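Local coordinates for protein CRISPR-associated endonuclease C2c1 (Alicyclobacillus acidoterrestris, PDB 5U31) that cuts target DNA as an RNA-guided, metal-dependent CRISPR endonuclease, using a guide RNA held between its recognition and nuclease lobes, at residues A[230-235]-A[377-382]. The protein carries 3 engineered substitutions. Numbering follows the deposited sequence.
Sequences MSWESW and MFATFT. With nucleotides of chain B; nucleotides of chain C.
Over one face of the Trp232 indole sits the edge of the Phe381 ring, an edge-to-face pair with the centroid of the indole's six-membered ring 4.9 Å from that of Phe381 and planes at 57°; Phe381 CD1 lies over the middle of the indole. At the indole's edge, near its plane, is the carbonyl oxygen of Ala379. Trp232 NE1 donates to Ala379 O at 2.8 Å, reaching it from above the carbonyl plane, so the buried indole N-H is satisfied by a main-chain carbonyl of the loop. With CG anti to the backbone N (chi1 169°), the indole extends from its helix to this loop. The small methyl of Ala379 lets the loop come close: its CB packs 3.9 Å from Trp235 CB.

Beyond CB, the Trp235 indole turns to nucleic acid, with C5' of DT17 of chain C over one face and O2' of C98 of chain B over the other; its NE1 is hydrogen-bonded to O2 of a thymine base of the bound DNA. A broad flat ring suits a place between a DNA sugar on one face and an RNA sugar on the other. Thr380 N gives C99 of chain B OP1 a nearly straight bond of 2.9 Å, and Thr380 OG1 a weak one to OP1 of C98 of chain B.

Within REC1, the contact thus joins helix 216-257 to the loop after helix 358-374, where both segments meet the bound nucleic acids, while helix 17-45 and strand 49-52 pack against both Trp232 and Phe381.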
loop_
_atom_site.group_PDB
_atom_site.type_symbol
_atom_site.label_atom_id
_atom_site.label_comp_id
_atom_site.label_asym_id
_atom_site.label_seq_id
_atom_site.Cartn_x
_atom_site.Cartn_y
_atom_site.Cartn_z
HETATM N N MSE A 230 2.575 -12.745 21.912
HETATM C CA MSE A 230 1.820 -11.560 22.275
HETATM C C MSE A 230 1.072 -10.972 21.087
HETATM O O MSE A 230 -0.123 -10.706 21.185
HETATM C CB MSE A 230 2.745 -10.516 22.884
HETATM C CG MSE A 230 3.144 -10.836 24.304
HETATM SE SE MSE A 230 4.373 -9.526 25.024
HETATM C CE MSE A 230 4.154 -9.876 26.930
ATOM N N SER A 231 1.764 -10.765 19.962
ATOM C CA SER A 231 1.090 -10.167 18.814
ATOM C C SER A 231 -0.000 -11.080 18.281
ATOM O O SER A 231 -1.039 -10.604 17.815
ATOM C CB SER A 231 2.091 -9.833 17.708
ATOM O OG SER A 231 2.441 -10.980 16.954
ATOM N N TRP A 232 0.207 -12.391 18.355
ATOM C CA TRP A 232 -0.812 -13.309 17.872
ATOM C C TRP A 232 -2.054 -13.255 18.750
ATOM O O TRP A 232 -3.177 -13.172 18.239
ATOM C CB TRP A 232 -0.230 -14.713 17.805
ATOM C CG TRP A 232 -1.205 -15.787 17.569
ATOM C CD1 TRP A 232 -1.827 -16.096 16.395
ATOM C CD2 TRP A 232 -1.653 -16.744 18.527
ATOM N NE1 TRP A 232 -2.652 -17.183 16.570
ATOM C CE2 TRP A 232 -2.559 -17.601 17.872
ATOM C CE3 TRP A 232 -1.379 -16.954 19.881
ATOM C CZ2 TRP A 232 -3.191 -18.652 18.524
ATOM C CZ3 TRP A 232 -2.009 -17.995 20.525
ATOM C CH2 TRP A 232 -2.905 -18.830 19.850
ATOM N N GLU A 233 -1.873 -13.275 20.072
ATOM C CA GLU A 233 -3.016 -13.120 20.967
ATOM C C GLU A 233 -3.709 -11.785 20.746
ATOM O O GLU A 233 -4.938 -11.690 20.852
ATOM C CB GLU A 233 -2.574 -13.251 22.425
ATOM C CG GLU A 233 -2.427 -14.677 22.909
ATOM C CD GLU A 233 -3.752 -15.318 23.269
ATOM O OE1 GLU A 233 -4.811 -14.751 22.927
ATOM O OE2 GLU A 233 -3.737 -16.393 23.902
ATOM N N SER A 234 -2.939 -10.736 20.453
ATOM C CA SER A 234 -3.559 -9.465 20.106
ATOM C C SER A 234 -4.408 -9.610 18.854
ATOM O O SER A 234 -5.496 -9.029 18.762
ATOM C CB SER A 234 -2.494 -8.387 19.920
ATOM O OG SER A 234 -2.049 -7.905 21.175
ATOM N N TRP A 235 -3.940 -10.405 17.891
ATOM C CA TRP A 235 -4.716 -10.632 16.679
ATOM C C TRP A 235 -5.891 -11.564 16.910
ATOM O O TRP A 235 -6.939 -11.382 16.284
ATOM C CB TRP A 235 -3.817 -11.174 15.571
ATOM C CG TRP A 235 -3.234 -10.067 14.785
ATOM C CD1 TRP A 235 -1.959 -9.608 14.839
ATOM C CD2 TRP A 235 -3.925 -9.230 13.855
ATOM N NE1 TRP A 235 -1.802 -8.550 13.981
ATOM C CE2 TRP A 235 -2.999 -8.298 13.366
ATOM C CE3 TRP A 235 -5.240 -9.188 13.379
ATOM C CZ2 TRP A 235 -3.339 -7.332 12.427
ATOM C CZ3 TRP A 235 -5.576 -8.227 12.449
ATOM C CH2 TRP A 235 -4.631 -7.313 11.981
HETATM N N MSE A 377 -12.467 -16.117 12.344
HETATM C CA MSE A 377 -12.857 -15.865 13.720
HETATM C C MSE A 377 -11.655 -15.999 14.635
HETATM O O MSE A 377 -11.719 -15.654 15.816
HETATM C CB MSE A 377 -13.959 -16.824 14.156
HETATM C CG MSE A 377 -15.261 -16.670 13.396
HETATM SE SE MSE A 377 -16.527 -18.068 13.889
HETATM C CE MSE A 377 -16.368 -19.213 12.314
ATOM N N PHE A 378 -10.556 -16.512 14.084
ATOM C CA PHE A 378 -9.343 -16.719 14.858
ATOM C C PHE A 378 -8.134 -16.540 13.953
ATOM O O PHE A 378 -8.180 -16.852 12.763
ATOM C CB PHE A 378 -9.303 -18.109 15.500
ATOM C CG PHE A 378 -10.557 -18.479 16.245
ATOM C CD1 PHE A 378 -10.748 -18.069 17.552
ATOM C CD2 PHE A 378 -11.542 -19.240 15.634
ATOM C CE1 PHE A 378 -11.896 -18.414 18.240
ATOM C CE2 PHE A 378 -12.690 -19.589 16.316
ATOM C CZ PHE A 378 -12.870 -19.174 17.621
ATOM N N ALA A 379 -7.043 -16.050 14.538
ATOM C CA ALA A 379 -5.805 -15.846 13.801
ATOM C C ALA A 379 -5.004 -17.141 13.773
ATOM O O ALA A 379 -4.714 -17.715 14.827
ATOM C CB ALA A 379 -4.984 -14.728 14.442
ATOM N N THR A 380 -4.650 -17.599 12.571
ATOM C CA THR A 380 -3.904 -18.845 12.440
ATOM C C THR A 380 -2.630 -18.803 13.279
ATOM O O THR A 380 -2.020 -17.749 13.478
ATOM C CB THR A 380 -3.554 -19.124 10.979
ATOM O OG1 THR A 380 -2.663 -18.114 10.494
ATOM C CG2 THR A 380 -4.807 -19.126 10.128
ATOM N N PHE A 381 -2.246 -19.969 13.789
ATOM C CA PHE A 381 -1.111 -20.126 14.687
ATOM C C PHE A 381 -0.062 -20.965 13.975
ATOM O O PHE A 381 -0.355 -22.081 13.538
ATOM C CB PHE A 381 -1.545 -20.786 15.998
ATOM C CG PHE A 381 -0.406 -21.125 16.921
ATOM C CD1 PHE A 381 0.160 -20.152 17.728
ATOM C CD2 PHE A 381 0.090 -22.417 16.991
ATOM C CE1 PHE A 381 1.209 -20.457 18.574
ATOM C CE2 PHE A 381 1.138 -22.727 17.838
ATOM C CZ PHE A 381 1.697 -21.746 18.631
ATOM N N THR A 382 1.147 -20.425 13.841
ATOM C CA THR A 382 2.220 -21.110 13.128
ATOM C C THR A 382 3.498 -21.036 13.946
ATOM O O THR A 382 4.006 -19.940 14.209
ATOM C CB THR A 382 2.446 -20.506 11.736
ATOM O OG1 THR A 382 2.751 -19.113 11.858
ATOM C CG2 THR A 382 1.212 -20.683 10.858
ATOM P P C B 98 1.076 -16.448 9.750
ATOM O OP1 C B 98 0.448 -17.789 9.817
ATOM O OP2 C B 98 1.734 -16.042 8.481
ATOM O "O5'" C B 98 -0.014 -15.359 10.147
ATOM C "C5'" C B 98 -0.708 -15.459 11.377
ATOM C "C4'" C B 98 -1.416 -14.177 11.719
ATOM O "O4'" C B 98 -0.480 -13.071 11.729
ATOM C "C3'" C B 98 -2.492 -13.740 10.745
ATOM O "O3'" C B 98 -3.706 -14.433 10.962
ATOM C "C2'" C B 98 -2.587 -12.245 11.010
ATOM O "O2'" C B 98 -3.345 -11.991 12.182
ATOM C "C1'" C B 98 -1.126 -11.893 11.299
ATOM N N1 C B 98 -0.425 -11.387 10.099
ATOM C C2 C B 98 -0.709 -10.095 9.650
ATOM O O2 C B 98 -1.538 -9.408 10.265
ATOM N N3 C B 98 -0.080 -9.620 8.556
ATOM C C4 C B 98 0.805 -10.381 7.921
ATOM N N4 C B 98 1.393 -9.853 6.850
ATOM C C5 C B 98 1.122 -11.700 8.355
ATOM C C6 C B 98 0.489 -12.160 9.442
ATOM P P C B 99 -4.637 -14.879 9.734
ATOM O OP1 C B 99 -5.463 -16.011 10.224
ATOM O OP2 C B 99 -3.835 -15.036 8.497
ATOM O "O5'" C B 99 -5.588 -13.624 9.523
ATOM C "C5'" C B 99 -6.282 -13.062 10.622
ATOM C "C4'" C B 99 -6.703 -11.644 10.340
ATOM O "O4'" C B 99 -5.538 -10.789 10.239
ATOM C "C3'" C B 99 -7.447 -11.419 9.038
ATOM O "O3'" C B 99 -8.820 -11.751 9.151
ATOM C "C2'" C B 99 -7.196 -9.943 8.760
ATOM O "O2'" C B 99 -8.070 -9.144 9.543
ATOM C "C1'" C B 99 -5.774 -9.763 9.299
ATOM N N1 C B 99 -4.732 -9.838 8.247
ATOM C C2 C B 99 -4.399 -8.692 7.519
ATOM O O2 C B 99 -5.001 -7.634 7.752
ATOM N N3 C B 99 -3.434 -8.764 6.573
ATOM C C4 C B 99 -2.802 -9.916 6.354
ATOM N N4 C B 99 -1.853 -9.954 5.419
ATOM C C5 C B 99 -3.112 -11.094 7.089
ATOM C C6 C B 99 -4.069 -11.010 8.019
ATOM P P DT C 17 -3.161 -3.297 16.396
ATOM O OP1 DT C 17 -4.477 -3.680 16.958
ATOM O OP2 DT C 17 -2.637 -1.918 16.547
ATOM O "O5'" DT C 17 -2.030 -4.252 16.998
ATOM C "C5'" DT C 17 -2.133 -5.658 16.859
ATOM C "C4'" DT C 17 -0.855 -6.329 17.330
ATOM O "O4'" DT C 17 0.018 -6.572 16.194
ATOM C "C3'" DT C 17 -0.032 -5.513 18.337
ATOM O "O3'" DT C 17 0.339 -6.331 19.440
ATOM C "C2'" DT C 17 1.189 -5.075 17.528
ATOM C "C1'" DT C 17 1.333 -6.229 16.554
ATOM N N1 DT C 17 2.096 -5.889 15.316
ATOM C C2 DT C 17 2.785 -6.883 14.668
ATOM O O2 DT C 17 2.802 -8.039 15.051
ATOM N N3 DT C 17 3.455 -6.478 13.545
ATOM C C4 DT C 17 3.505 -5.203 13.019
ATOM O O4 DT C 17 4.136 -4.937 12.002
ATOM C C5 DT C 17 2.762 -4.204 13.750
ATOM C C7 DT C 17 2.740 -2.785 13.272
ATOM C C6 DT C 17 2.100 -4.590 14.851
#